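Local atomic coordinates of hypothetical protein (Clostridium sporogenes ATCC 15579, PDB entry 4QRK), a protein that is of unknown function but, as a right-handed beta-helix protein of the DUF2154 family, may take part in cell adhesion. Residues 37-42 / 94-99; 177-182 / 213-218; 55-60 / 74-79. All coordinates share one frame; numbering follows the deposited sequence. Where two conformers were deposited one is given.

Contact 1: 37-42 / 94-99; sequences NISGNE and NINLNE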
ATOM      1  N   ASN A  37      -2.000  -1.179  -8.608  1.00 21.74           N
ATOM      2  CA  ASN A  37      -1.377  -2.471  -8.349  1.00 26.15           C
ATOM      3  C   ASN A  37       0.121  -2.327  -8.180  1.00 24.08           C
ATOM      4  O   ASN A  37       0.801  -1.720  -9.004  1.00 26.58           O
ATOM      5  CB  ASN A  37      -1.632  -3.421  -9.496  1.00 26.04           C
ATOM      6  CG  ASN A  37      -3.098  -3.678  -9.743  1.00 24.74           C
ATOM      7  OD1 ASN A  37      -3.898  -3.977  -8.821  1.00 22.62           O
ATOM      8  ND2 ASN A  37      -3.473  -3.552 -10.992  1.00 28.44           N
ATOM      9  N   ILE A  38       0.624  -2.829  -7.074  1.00 21.66           N
ATOM     10  CA  ILE A  38       2.045  -2.731  -6.765  1.00 19.11           C
ATOM     11  C   ILE A  38       2.597  -4.089  -6.444  1.00 22.48           C
ATOM     12  O   ILE A  38       1.968  -4.893  -5.713  1.00 24.17           O
ATOM     13  CB  ILE A  38       2.322  -1.817  -5.571  1.00 24.13           C
ATOM     14  CG1 ILE A  38       1.720  -0.417  -5.810  1.00 26.13           C
ATOM     15  CG2 ILE A  38       3.823  -1.747  -5.316  1.00 23.12           C
ATOM     16  CD1 ILE A  38       1.972   0.524  -4.620  1.00 31.76           C
ATOM     17  N   SER A  39       3.781  -4.343  -6.977  1.00 22.48           N
ATOM     18  CA  SER A  39       4.518  -5.576  -6.701  1.00 24.38           C
ATOM     19  C   SER A  39       5.994  -5.313  -6.604  1.00 24.50           C
ATOM     20  O   SER A  39       6.462  -4.195  -6.835  1.00 22.48           O
ATOM     21  CB  SER A  39       4.300  -6.582  -7.821  1.00 29.33           C
ATOM     22  OG  SER A  39       4.999  -6.186  -8.998  1.00 28.18           O
ATOM     23  N   GLY A  40       6.754  -6.366  -6.302  1.00 23.59           N
ATOM     24  CA  GLY A  40       8.191  -6.326  -6.527  1.00 21.62           C
ATOM     25  C   GLY A  40       8.535  -6.651  -7.997  1.00 27.81           C
ATOM     26  O   GLY A  40       7.795  -6.296  -8.933  1.00 30.22           O
ATOM     27  N   ASN A  41       9.667  -7.322  -8.173  1.00 30.14           N
ATOM     28  CA  ASN A  41      10.177  -7.770  -9.487  1.00 27.51           C
ATOM     29  C   ASN A  41      10.705  -6.663 -10.405  1.00 31.81           C
ATOM     30  O   ASN A  41      10.434  -6.672 -11.604  1.00 41.85           O
ATOM     31  CB  ASN A  41       9.100  -8.619 -10.220  1.00 24.13           C
ATOM     32  CG  ASN A  41       9.723  -9.780 -11.033  1.00 43.90           C
ATOM     33  OD1 ASN A  41      10.808 -10.253 -10.715  1.00 40.03           O
ATOM     34  ND2 ASN A  41       9.034 -10.220 -12.076  1.00 43.03           N
ATOM     35  N   GLU A  42      11.419  -5.680  -9.849  1.00 31.32           N
ATOM     36  CA  GLU A  42      12.040  -4.651 -10.685  1.00 28.51           C
ATOM     37  C   GLU A  42      13.511  -4.537 -10.321  1.00 33.23           C
ATOM     38  O   GLU A  42      13.850  -4.524  -9.137  1.00 31.12           O
ATOM     39  CB  GLU A  42      11.363  -3.300 -10.468  1.00 29.13           C
ATOM     40  CG  GLU A  42      12.040  -2.138 -11.196  1.00 29.03           C
ATOM     41  CD  GLU A  42      12.319  -2.442 -12.695  1.00 50.40           C
ATOM     42  OE1 GLU A  42      11.497  -3.127 -13.337  1.00 41.82           O
ATOM     43  OE2 GLU A  42      13.366  -2.008 -13.232  1.00 38.39           O
ATOM     44  N   ASN A  94       0.192   0.314 -12.634  1.00 21.24           N
ATOM     45  CA  ASN A  94       0.795  -0.977 -12.313  1.00 19.59           C
ATOM     46  C   ASN A  94       2.257  -0.769 -12.075  1.00 25.25           C
ATOM     47  O   ASN A  94       2.979  -0.426 -12.993  1.00 24.65           O
ATOM     48  CB  ASN A  94       0.584  -1.927 -13.481  1.00 24.80           C
ATOM     49  CG  ASN A  94      -0.865  -2.095 -13.820  1.00 27.90           C
ATOM     50  OD1 ASN A  94      -1.596  -2.694 -13.066  1.00 27.69           O
ATOM     51  ND2 ASN A  94      -1.298  -1.520 -14.929  1.00 40.47           N
ATOM     52  N   ILE A  95       2.676  -0.914 -10.825  1.00 24.27           N
ATOM     53  CA  ILE A  95       4.002  -0.504 -10.391  1.00 20.53           C
ATOM     54  C   ILE A  95       4.849  -1.688  -9.921  1.00 21.18           C
ATOM     55  O   ILE A  95       4.369  -2.504  -9.124  1.00 24.56           O
ATOM     56  CB  ILE A  95       3.865   0.531  -9.247  1.00 29.26           C
ATOM     57  CG1 ILE A  95       3.219   1.819  -9.819  1.00 31.74           C
ATOM     58  CG2 ILE A  95       5.222   0.829  -8.598  1.00 24.94           C
ATOM     59  CD1 ILE A  95       2.885   2.832  -8.764  1.00 36.06           C
ATOM     60  N   ASN A  96       6.078  -1.798 -10.436  1.00 23.39           N
ATOM     61  CA  ASN A  96       7.028  -2.803  -9.950  1.00 23.35           C
ATOM     62  C   ASN A  96       8.122  -2.085  -9.166  1.00 22.82           C
ATOM     63  O   ASN A  96       8.701  -1.090  -9.655  1.00 28.63           O
ATOM     64  CB  ASN A  96       7.736  -3.638 -11.059  1.00 22.62           C
ATOM     65  CG  ASN A  96       6.808  -4.382 -12.002  1.00 28.53           C
ATOM     66  OD1 ASN A  96       7.125  -4.492 -13.204  1.00 22.85           O
ATOM     67  ND2 ASN A  96       5.711  -4.925 -11.505  1.00 24.87           N
ATOM     68  N   LEU A  97       8.437  -2.597  -7.979  1.00 23.23           N
ATOM     69  CA  LEU A  97       9.402  -1.964  -7.089  1.00 22.93           C
ATOM     70  C   LEU A  97      10.640  -2.838  -6.836  1.00 29.59           C
ATOM     71  O   LEU A  97      10.576  -4.070  -6.849  1.00 25.45           O
ATOM     72  CB  LEU A  97       8.756  -1.683  -5.714  1.00 26.21           C
ATOM     73  CG  LEU A  97       7.664  -0.601  -5.674  1.00 30.86           C
ATOM     74  CD1 LEU A  97       7.178  -0.436  -4.233  1.00 25.16           C
ATOM     75  CD2 LEU A  97       8.191   0.692  -6.239  1.00 25.59           C
ATOM     76  N   ASN A  98      11.751  -2.166  -6.554  1.00 26.44           N
ATOM     77  CA  ASN A  98      13.001  -2.831  -6.261  1.00 26.73           C
ATOM     78  C   ASN A  98      12.835  -3.626  -4.970  1.00 30.46           C
ATOM     79  O   ASN A  98      12.166  -3.151  -4.040  1.00 27.63           O
ATOM     80  CB  ASN A  98      14.095  -1.795  -6.076  1.00 26.25           C
ATOM     81  CG  ASN A  98      15.455  -2.432  -5.900  1.00 30.46           C
ATOM     82  OD1 ASN A  98      15.898  -2.722  -4.773  1.00 32.17           O
ATOM     83  ND2 ASN A  98      16.105  -2.706  -7.025  1.00 34.21           N
ATOM     84  N   GLU A  99      13.420  -4.823  -4.923  1.00 26.94           N
ATOM     85  CA  GLU A  99      13.266  -5.735  -3.782  1.00 31.25           C
ATOM     86  C   GLU A  99      14.339  -5.628  -2.685  1.00 30.43           C
ATOM     87  O   GLU A  99      14.171  -6.216  -1.591  1.00 33.05           O
ATOM     88  CB  GLU A  99      13.197  -7.182  -4.284  1.00 34.42           C
ATOM     89  CG  GLU A  99      11.961  -7.411  -5.093  1.00 31.61           C
ATOM     90  CD  GLU A  99      11.799  -8.832  -5.581  1.00 41.23           C
ATOM     91  OE1 GLU A  99      12.607  -9.723  -5.232  1.00 46.76           O
ATOM     92  OE2 GLU A  99      10.841  -9.038  -6.351  1.00 36.10           O
TER
HETATM   93  O   HOH W   1      14.617  -5.955  -7.178  1.00 38.64           O
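N37 lays its side-chain amide alongside that of N94, the two pointing the same way from neighbouring parallel strands with their planes only 21° apart. ND2 of N37 gives a hydrogen bond of 2.9 Å to OD1 of N94, almost straight and in the plane of the N37 amide. Both asparagines have CG beside the backbone N (chi1 near -60° in both), and this matched torsion lets one amide follow the other across the register. N94 uses its own ND2 elsewhere, on E92.

Two residues along, on the same face, S39 and N96 repeat the polar pairing with a more bent bond, 2.9 Å from N96 ND2 to S39 OG, the serine oxygen sitting 25° out of the amide plane. That hydroxyl in turn gives its proton to the carbonyl O of G40. The other face is apolar: I38 and I95 stand side by side, and CG2 of I38 reaches CD1 of L97 at 3.8 Å, over L29 and L27 of strand 24-32.

The backbones are joined by N37 O to I95 N at 2.7 Å, S39 N to I95 O at 2.9 Å and S39 O to L97 N at 2.8 Å. Beyond G40 the regular ladder gives way. The extended side chain of E99 brings OE2 to the amide N of N41 at 2.8 Å, on the anti side and somewhat out of the carboxylate plane, by a bent bond, while a water links E42 O to E99 N. The carboxylate of E42 is engaged by K47 and the backbone N of K44.

The chemistry is thus split by face: isoleucine and leucine fill the interior between the two sheets, amide and hydroxyl groups pair along the partly exposed outer side, and a carboxylate takes over an amide N-H where the regular ladder ends.

Contact 2: 177-182 / 213-218; sequences GAVNAN and GAINIK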
ATOM      1  N   GLY A 177     -18.944  -2.760  11.139  1.00 26.78           N
ATOM      2  CA  GLY A 177     -18.366  -3.829  10.348  1.00 32.02           C
ATOM      3  C   GLY A 177     -17.737  -4.879  11.234  1.00 36.93           C
ATOM      4  O   GLY A 177     -17.937  -4.912  12.432  1.00 40.82           O
ATOM      5  N   ALA A 178     -16.949  -5.739  10.635  1.00 32.90           N
ATOM      6  CA  ALA A 178     -16.442  -6.879  11.337  1.00 35.85           C
ATOM      7  C   ALA A 178     -14.953  -6.977  11.140  1.00 36.30           C
ATOM      8  O   ALA A 178     -14.394  -6.546  10.123  1.00 34.04           O
ATOM      9  CB  ALA A 178     -17.138  -8.128  10.832  1.00 34.83           C
ATOM     10  N   VAL A 179     -14.311  -7.503  12.158  1.00 28.17           N
ATOM     11  CA  VAL A 179     -12.940  -7.911  12.057  1.00 33.38           C
ATOM     12  C   VAL A 179     -12.952  -9.404  11.985  1.00 31.49           C
ATOM     13  O   VAL A 179     -13.487 -10.098  12.873  1.00 35.30           O
ATOM     14  CB  VAL A 179     -12.131  -7.474  13.246  1.00 35.65           C
ATOM     15  CG1 VAL A 179     -10.692  -7.918  13.076  1.00 38.64           C
ATOM     16  CG2 VAL A 179     -12.228  -5.993  13.391  1.00 32.24           C
ATOM     17  N   ASN A 180     -12.429  -9.905  10.889  1.00 29.61           N
ATOM     18  CA  ASN A 180     -12.273 -11.343  10.695  1.00 31.59           C
ATOM     19  C   ASN A 180     -10.819 -11.696  10.845  1.00 37.97           C
ATOM     20  O   ASN A 180      -9.998 -11.338  10.002  1.00 33.54           O
ATOM     21  CB  ASN A 180     -12.818 -11.716   9.327  1.00 32.29           C
ATOM     22  CG  ASN A 180     -14.257 -11.254   9.163  1.00 33.04           C
ATOM     23  OD1 ASN A 180     -15.117 -11.605   9.973  1.00 39.66           O
ATOM     24  ND2 ASN A 180     -14.505 -10.405   8.183  1.00 36.95           N
ATOM     25  N   ALA A 181     -10.492 -12.399  11.927  1.00 34.49           N
ATOM     26  CA  ALA A 181      -9.080 -12.655  12.249  1.00 42.07           C
ATOM     27  C   ALA A 181      -8.854 -14.055  12.734  1.00 41.29           C
ATOM     28  O   ALA A 181      -8.165 -14.259  13.743  1.00 37.64           O
ATOM     29  CB  ALA A 181      -8.591 -11.669  13.319  1.00 44.54           C
ATOM     30  N   ASN A 182      -9.398 -15.032  12.026  1.00 41.27           N
ATOM     31  CA  ASN A 182      -9.285 -16.408  12.518  1.00 54.73           C
ATOM     32  C   ASN A 182      -7.825 -16.899  12.551  1.00 44.06           C
ATOM     33  O   ASN A 182      -7.037 -16.687  11.625  1.00 43.25           O
ATOM     34  CB  ASN A 182     -10.195 -17.350  11.719  1.00 66.77           C
ATOM     35  CG  ASN A 182     -11.681 -17.035  11.915  1.00 74.55           C
ATOM     36  OD1 ASN A 182     -12.087 -16.457  12.932  1.00 70.83           O
ATOM     37  ND2 ASN A 182     -12.492 -17.409  10.934  1.00 80.67           N
ATOM     38  N   GLY A 213     -17.006  -1.046   7.054  1.00 31.88           N
ATOM     39  CA  GLY A 213     -16.478  -2.126   6.234  1.00 36.48           C
ATOM     40  C   GLY A 213     -15.781  -3.178   7.051  1.00 37.71           C
ATOM     41  O   GLY A 213     -15.727  -3.111   8.259  1.00 35.47           O
ATOM     42  N   ALA A 214     -15.260  -4.177   6.375  1.00 29.89           N
ATOM     43  CA  ALA A 214     -14.682  -5.332   7.047  1.00 31.94           C
ATOM     44  C   ALA A 214     -13.165  -5.215   7.065  1.00 29.82           C
ATOM     45  O   ALA A 214     -12.558  -4.663   6.143  1.00 26.04           O
ATOM     46  CB  ALA A 214     -15.092  -6.572   6.295  1.00 35.16           C
ATOM     47  N   ILE A 215     -12.561  -5.741   8.106  1.00 25.47           N
ATOM     48  CA  ILE A 215     -11.146  -5.903   8.171  1.00 24.27           C
ATOM     49  C   ILE A 215     -10.849  -7.385   8.269  1.00 31.39           C
ATOM     50  O   ILE A 215     -11.271  -8.060   9.225  1.00 31.84           O
ATOM     51  CB  ILE A 215     -10.592  -5.205   9.409  1.00 25.24           C
ATOM     52  CG1 ILE A 215     -10.818  -3.713   9.297  1.00 29.12           C
ATOM     53  CG2 ILE A 215      -9.103  -5.516   9.581  1.00 26.86           C
ATOM     54  CD1 ILE A 215     -10.548  -2.964  10.608  1.00 30.73           C
ATOM     55  N   ASN A 216     -10.120  -7.888   7.280  1.00 24.92           N
ATOM     56  CA  ASN A 216      -9.780  -9.301   7.217  1.00 29.66           C
ATOM     57  C   ASN A 216      -8.312  -9.471   7.415  1.00 34.32           C
ATOM     58  O   ASN A 216      -7.535  -8.968   6.624  1.00 30.01           O
ATOM     59  CB  ASN A 216     -10.146  -9.847   5.856  1.00 30.24           C
ATOM     60  CG  ASN A 216     -11.617  -9.657   5.537  1.00 30.48           C
ATOM     61  OD1 ASN A 216     -12.474 -10.107   6.269  1.00 34.92           O
ATOM     62  ND2 ASN A 216     -11.898  -8.952   4.477  1.00 32.07           N
ATOM     63  N   ILE A 217      -7.917 -10.133   8.491  1.00 25.47           N
ATOM     64  CA  ILE A 217      -6.498 -10.391   8.692  1.00 25.34           C
ATOM     65  C   ILE A 217      -6.209 -11.875   8.685  1.00 35.62           C
ATOM     66  O   ILE A 217      -6.922 -12.664   9.308  1.00 33.15           O
ATOM     67  CB  ILE A 217      -5.940  -9.716   9.995  1.00 36.61           C
ATOM     68  CG1 ILE A 217      -6.814  -9.957  11.188  1.00 48.18           C
ATOM     69  CG2 ILE A 217      -5.862  -8.208   9.818  1.00 37.95           C
ATOM     70  CD1 ILE A 217      -6.130  -9.552  12.470  1.00 52.64           C
ATOM     71  N   LYS A 218      -5.137 -12.229   7.988  1.00 32.51           N
ATOM     72  CA  LYS A 218      -4.839 -13.618   7.637  1.00 37.10           C
ATOM     73  C   LYS A 218      -3.336 -13.864   7.751  1.00 33.02           C
ATOM     74  O   LYS A 218      -2.545 -12.977   7.474  1.00 31.03           O
ATOM     75  CB  LYS A 218      -5.286 -13.893   6.194  1.00 38.11           C
ATOM     76  CG  LYS A 218      -6.791 -13.906   5.976  1.00 51.49           C
ATOM     77  CD  LYS A 218      -7.148 -13.611   4.513  1.00 60.86           C
ATOM     78  CE  LYS A 218      -8.560 -14.073   4.113  1.00 64.05           C
ATOM     79  NZ  LYS A 218      -9.588 -13.872   5.179  1.00 72.08           N
TER
HETATM   80  O   HOH W   2      -9.933 -13.073   7.687  1.00 46.61           O
HETATM   81  O   HOH W   3      -7.662 -15.396   9.520  1.00 46.55           O
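The amides of N180 and N216 lie side by side and point the same way, their planes just 12° apart, a single asparagine pair on parallel strands. ND2 of N180 gives a bond of 2.8 Å to OD1 of N216, close to straight and nearly in the plane of the N180 amide. The same first torsion, near -57° in both, sets the amides in line. ND2 of N216 carries the polar run onward to E157 and T159 on strand 157-162.

On the face away from the amides, V179 stands beside I215, only loosely, with CG2 to CB at 4.4 Å. The tight spot comes at A181, whose CB presses on CG1 of I217 at 3.3 Å, shorter than usual van der Waals contact. With chi1 at 47°, CG1 of I217 lies between backbone N and carbonyl carbon, on the side of the alanine methyl. Y192 of strand 191-193 touches V179, A181 and I217 alike.

Backbone bonds keep the rungs in step: A178 O to I215 N at 2.8 Å, I215 O to N180 N at 2.7 Å, and N180 O to I217 N at 2.8 Å. One water bridges N180 O and K218 NZ, and another joins I217 O to N182 O.

At the glycine end the pairing thins to a CA-H...O contact from G177 to G213 O, an oxygen that has no hydrogen-bond donor in the model. The contact therefore draws its polar strength from the backbone ladder and the asparagine amides, with aliphatic packing on the inner face.

Contact 3: 55-60 / 74-79; sequences NEWKPE and ISQPGL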
ATOM      1  N   ASN A  55      -7.217  12.728 -20.379  1.00 40.97           N
ATOM      2  CA  ASN A  55      -5.928  13.410 -20.404  1.00 38.81           C
ATOM      3  C   ASN A  55      -5.639  14.129 -19.118  1.00 35.97           C
ATOM      4  O   ASN A  55      -4.495  14.237 -18.711  1.00 39.08           O
ATOM      5  CB  ASN A  55      -5.821  14.368 -21.615  1.00 40.76           C
ATOM      6  CG  ASN A  55      -5.725  13.624 -22.911  1.00 51.92           C
ATOM      7  OD1 ASN A  55      -5.264  12.478 -22.943  1.00 57.09           O
ATOM      8  ND2 ASN A  55      -6.172  14.243 -23.989  1.00 58.37           N
ATOM      9  N   GLU A  56      -6.678  14.586 -18.447  1.00 39.23           N
ATOM     10  CA  GLU A  56      -6.510  15.253 -17.162  1.00 43.68           C
ATOM     11  C   GLU A  56      -5.967  14.334 -16.062  1.00 46.72           C
ATOM     12  O   GLU A  56      -5.569  14.800 -15.007  1.00 45.58           O
ATOM     13  CB  GLU A  56      -7.854  15.818 -16.692  1.00 52.29           C
ATOM     14  CG  GLU A  56      -8.696  16.441 -17.810  1.00 71.80           C
ATOM     15  CD  GLU A  56      -9.688  15.458 -18.410  1.00 73.06           C
ATOM     16  OE1 GLU A  56     -10.581  15.006 -17.659  1.00 75.56           O
ATOM     17  OE2 GLU A  56      -9.570  15.131 -19.614  1.00 69.32           O
ATOM     18  N   TRP A  57      -5.999  13.025 -16.272  1.00 46.23           N
ATOM     19  CA  TRP A  57      -5.545  12.086 -15.235  1.00 29.48           C
ATOM     20  C   TRP A  57      -4.060  11.707 -15.395  1.00 28.85           C
ATOM     21  O   TRP A  57      -3.529  10.935 -14.581  1.00 31.97           O
ATOM     22  CB  TRP A  57      -6.393  10.823 -15.270  1.00 27.55           C
ATOM     23  CG  TRP A  57      -7.808  11.021 -14.836  1.00 31.07           C
ATOM     24  CD1 TRP A  57      -8.355  12.125 -14.237  1.00 45.16           C
ATOM     25  CD2 TRP A  57      -8.876  10.060 -14.955  1.00 34.39           C
ATOM     26  NE1 TRP A  57      -9.698  11.894 -13.965  1.00 40.14           N
ATOM     27  CE2 TRP A  57     -10.032  10.641 -14.396  1.00 38.32           C
ATOM     28  CE3 TRP A  57      -8.961   8.770 -15.479  1.00 29.62           C
ATOM     29  CZ2 TRP A  57     -11.244   9.966 -14.339  1.00 39.71           C
ATOM     30  CZ3 TRP A  57     -10.171   8.098 -15.412  1.00 31.12           C
ATOM     31  CH2 TRP A  57     -11.290   8.698 -14.858  1.00 29.76           C
ATOM     32  N   LYS A  58      -3.419  12.274 -16.424  1.00 30.45           N
ATOM     33  CA  LYS A  58      -2.017  12.020 -16.753  1.00 30.07           C
ATOM     34  C   LYS A  58      -1.198  12.054 -15.494  1.00 32.91           C
ATOM     35  O   LYS A  58      -1.183  13.071 -14.802  1.00 28.94           O
ATOM     36  CB  LYS A  58      -1.486  13.087 -17.711  1.00 35.86           C
ATOM     37  CG  LYS A  58      -0.067  12.799 -18.192  1.00 32.38           C
ATOM     38  CD  LYS A  58       0.520  13.889 -19.155  1.00 38.62           C
ATOM     39  CE  LYS A  58       2.046  13.780 -19.197  1.00 37.17           C
ATOM     40  NZ  LYS A  58       2.537  12.567 -19.892  1.00 55.29           N
ATOM     41  N   PRO A  59      -0.525  10.944 -15.165  1.00 27.22           N
ATOM     42  CA  PRO A  59       0.206  10.958 -13.897  1.00 26.64           C
ATOM     43  C   PRO A  59       1.398  11.911 -13.949  1.00 30.66           C
ATOM     44  O   PRO A  59       2.038  12.099 -15.008  1.00 27.44           O
ATOM     45  CB  PRO A  59       0.711   9.508 -13.739  1.00 30.80           C
ATOM     46  CG  PRO A  59       0.206   8.750 -14.862  1.00 34.48           C
ATOM     47  CD  PRO A  59      -0.346   9.685 -15.905  1.00 31.49           C
ATOM     48  N   GLU A  60       1.664  12.531 -12.808  1.00 33.84           N
ATOM     49  CA  GLU A  60       2.815  13.450 -12.636  1.00 47.46           C
ATOM     50  C   GLU A  60       3.871  12.766 -11.728  1.00 39.72           C
ATOM     51  O   GLU A  60       3.584  12.373 -10.576  1.00 31.89           O
ATOM     52  CB  GLU A  60       2.341  14.785 -11.991  1.00 46.52           C
ATOM     53  CG  GLU A  60       1.149  15.537 -12.700  1.00 78.88           C
ATOM     54  CD  GLU A  60       0.239  16.380 -11.744  1.00 81.84           C
ATOM     55  OE1 GLU A  60      -0.469  15.805 -10.886  1.00 91.06           O
ATOM     56  OE2 GLU A  60       0.194  17.622 -11.863  1.00 66.82           O
ATOM     57  N   ILE A  74       4.295  10.123  -7.080  1.00 22.46           N
ATOM     58  CA  ILE A  74       3.484   9.924  -8.273  1.00 23.20           C
ATOM     59  C   ILE A  74       2.086  10.381  -7.924  1.00 29.05           C
ATOM     60  O   ILE A  74       1.484   9.887  -6.961  1.00 30.04           O
ATOM     61  CB  ILE A  74       3.458   8.472  -8.700  1.00 29.02           C
ATOM     62  CG1 ILE A  74       4.859   7.862  -8.598  1.00 35.00           C
ATOM     63  CG2 ILE A  74       2.842   8.371 -10.118  1.00 27.09           C
ATOM     64  CD1 ILE A  74       4.981   6.481  -9.177  1.00 34.31           C
ATOM     65  N   SER A  75       1.566  11.322  -8.703  1.00 27.67           N
ATOM     66  CA  SER A  75       0.261  11.908  -8.428  0.50 27.04           C
ATOM     67  C   SER A  75      -0.645  11.975  -9.643  1.00 38.49           C
ATOM     68  O   SER A  75      -0.190  12.332 -10.727  1.00 31.37           O
ATOM     69  CB  SER A  75       0.459  13.301  -7.837  0.50 31.61           C
ATOM     70  OG  SER A  75       1.183  13.184  -6.635  0.50 24.83           O
ATOM     71  N   GLN A  76      -1.918  11.567  -9.455  1.00 38.48           N
ATOM     72  CA  GLN A  76      -2.984  11.743 -10.463  1.00 35.13           C
ATOM     73  C   GLN A  76      -3.433  13.174 -10.267  1.00 41.23           C
ATOM     74  O   GLN A  76      -3.774  13.542  -9.134  1.00 46.81           O
ATOM     75  CB  GLN A  76      -4.195  10.819 -10.199  1.00 36.80           C
ATOM     76  CG  GLN A  76      -5.241  10.763 -11.350  1.00 27.97           C
ATOM     77  CD  GLN A  76      -6.497   9.923 -10.961  1.00 52.06           C
ATOM     78  OE1 GLN A  76      -6.516   9.278  -9.931  1.00 41.06           O
ATOM     79  NE2 GLN A  76      -7.519   9.938 -11.790  1.00 45.99           N
ATOM     80  N   PRO A  77      -3.418  14.004 -11.326  1.00 42.29           N
ATOM     81  CA  PRO A  77      -3.907  15.373 -11.127  1.00 45.45           C
ATOM     82  C   PRO A  77      -5.304  15.354 -10.489  1.00 73.73           C
ATOM     83  O   PRO A  77      -6.235  14.657 -10.964  1.00 63.43           O
ATOM     84  CB  PRO A  77      -4.003  15.947 -12.558  1.00 49.44           C
ATOM     85  CG  PRO A  77      -3.037  15.102 -13.410  1.00 29.38           C
ATOM     86  CD  PRO A  77      -3.117  13.710 -12.740  1.00 46.91           C
ATOM     87  N   GLY A  78      -5.428  16.095  -9.390  1.00 85.99           N
ATOM     88  CA  GLY A  78      -6.708  16.254  -8.746  1.00 92.09           C
ATOM     89  C   GLY A  78      -7.692  16.806  -9.755  1.00101.18           C
ATOM     90  O   GLY A  78      -7.379  17.726 -10.526  1.00 93.57           O
ATOM     91  N   LEU A  79      -8.868  16.195  -9.793  1.00114.10           N
ATOM     92  CA  LEU A  79     -10.021  16.868 -10.348  1.00127.97           C
ATOM     93  C   LEU A  79     -10.783  17.365  -9.129  1.00126.55           C
ATOM     94  O   LEU A  79     -11.366  16.573  -8.393  1.00132.90           O
ATOM     95  CB  LEU A  79     -10.872  15.938 -11.224  1.00136.03           C
ATOM     96  CG  LEU A  79     -10.303  15.441 -12.565  1.00136.67           C
ATOM     97  CD1 LEU A  79     -11.339  14.568 -13.252  1.00130.12           C
ATOM     98  CD2 LEU A  79      -9.903  16.591 -13.482  1.00137.85           C
TER
HETATM   99  O   HOH W   4       3.979  14.008  -8.335  1.00 39.10           O
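The chain of 55-60 runs roughly antiparallel to 74-79, 156° between end-to-end directions, and the two meet as a regular pair only at E60 and S75, where E60 N bonds to S75 O at 2.8 Å and S75 N to E60 O at 2.9 Å. Past this pair the segments continue as loops, and side chains take over.

W57 is buried and is met by two side chains. Q76 lies beside it with the amide plane 87° from the indole, so that NE2 comes over one face, 3.2 Å from CG and displaced toward the rim of the ring. The glutamine reaches there with CG anti to the backbone N (chi1 -170°) and the rest of its chain extended, while OE1 takes a hydrogen bond from the backbone N of V33. L79 approaches the same indole at its edge, crossing at about a right angle, with CD1 beside NE1; L79 is poorly ordered, and this short approach should be read with caution. Its other methyl, CD2, lies 3.9 Å from CB of E56.

P77 faces the turn of backbone made by 56-58. E60 extends its side chain across this proline, bringing OE1 to within 3.5 Å of P77 CA, a plain contact of a carboxylate with aliphatic carbon. P59 touches I74 distantly, CB to CG2 at 4.4 Å, and also touches F50 and Y52 of strand 46-52.

Strand 60-66 starts here and 69-75 ends here; the two follow each other in sequence and form an antiparallel hairpin. The arrangement is that of a hairpin's open end, with a tryptophan-containing 3-10 turn leading in, at the edge of the sheet that carries the parallel coils of the beta-helix.

Contacts 1 and 2 both pair parallel strands of one sheet, on opposite sides of the chain's centre, and share a plan: aliphatic side chains inward, side-by-side asparagine amides on the other face. Contact 1 lies nearer the centre and has a carboxylate taking one backbone N-H, whereas contact 2, at that sheet's outermost strand, has two waters at its end. Contact 3 belongs to the other sheet, where the two segments share a single bonded pair and ring, proline and amide contacts do the rest. All three are partly buried, contact 3 with the most exposed residues. It is nested in the loop closed by contact 1, and the two meet where I74 CD1 packs on I95 CD1 at 4.2 Å.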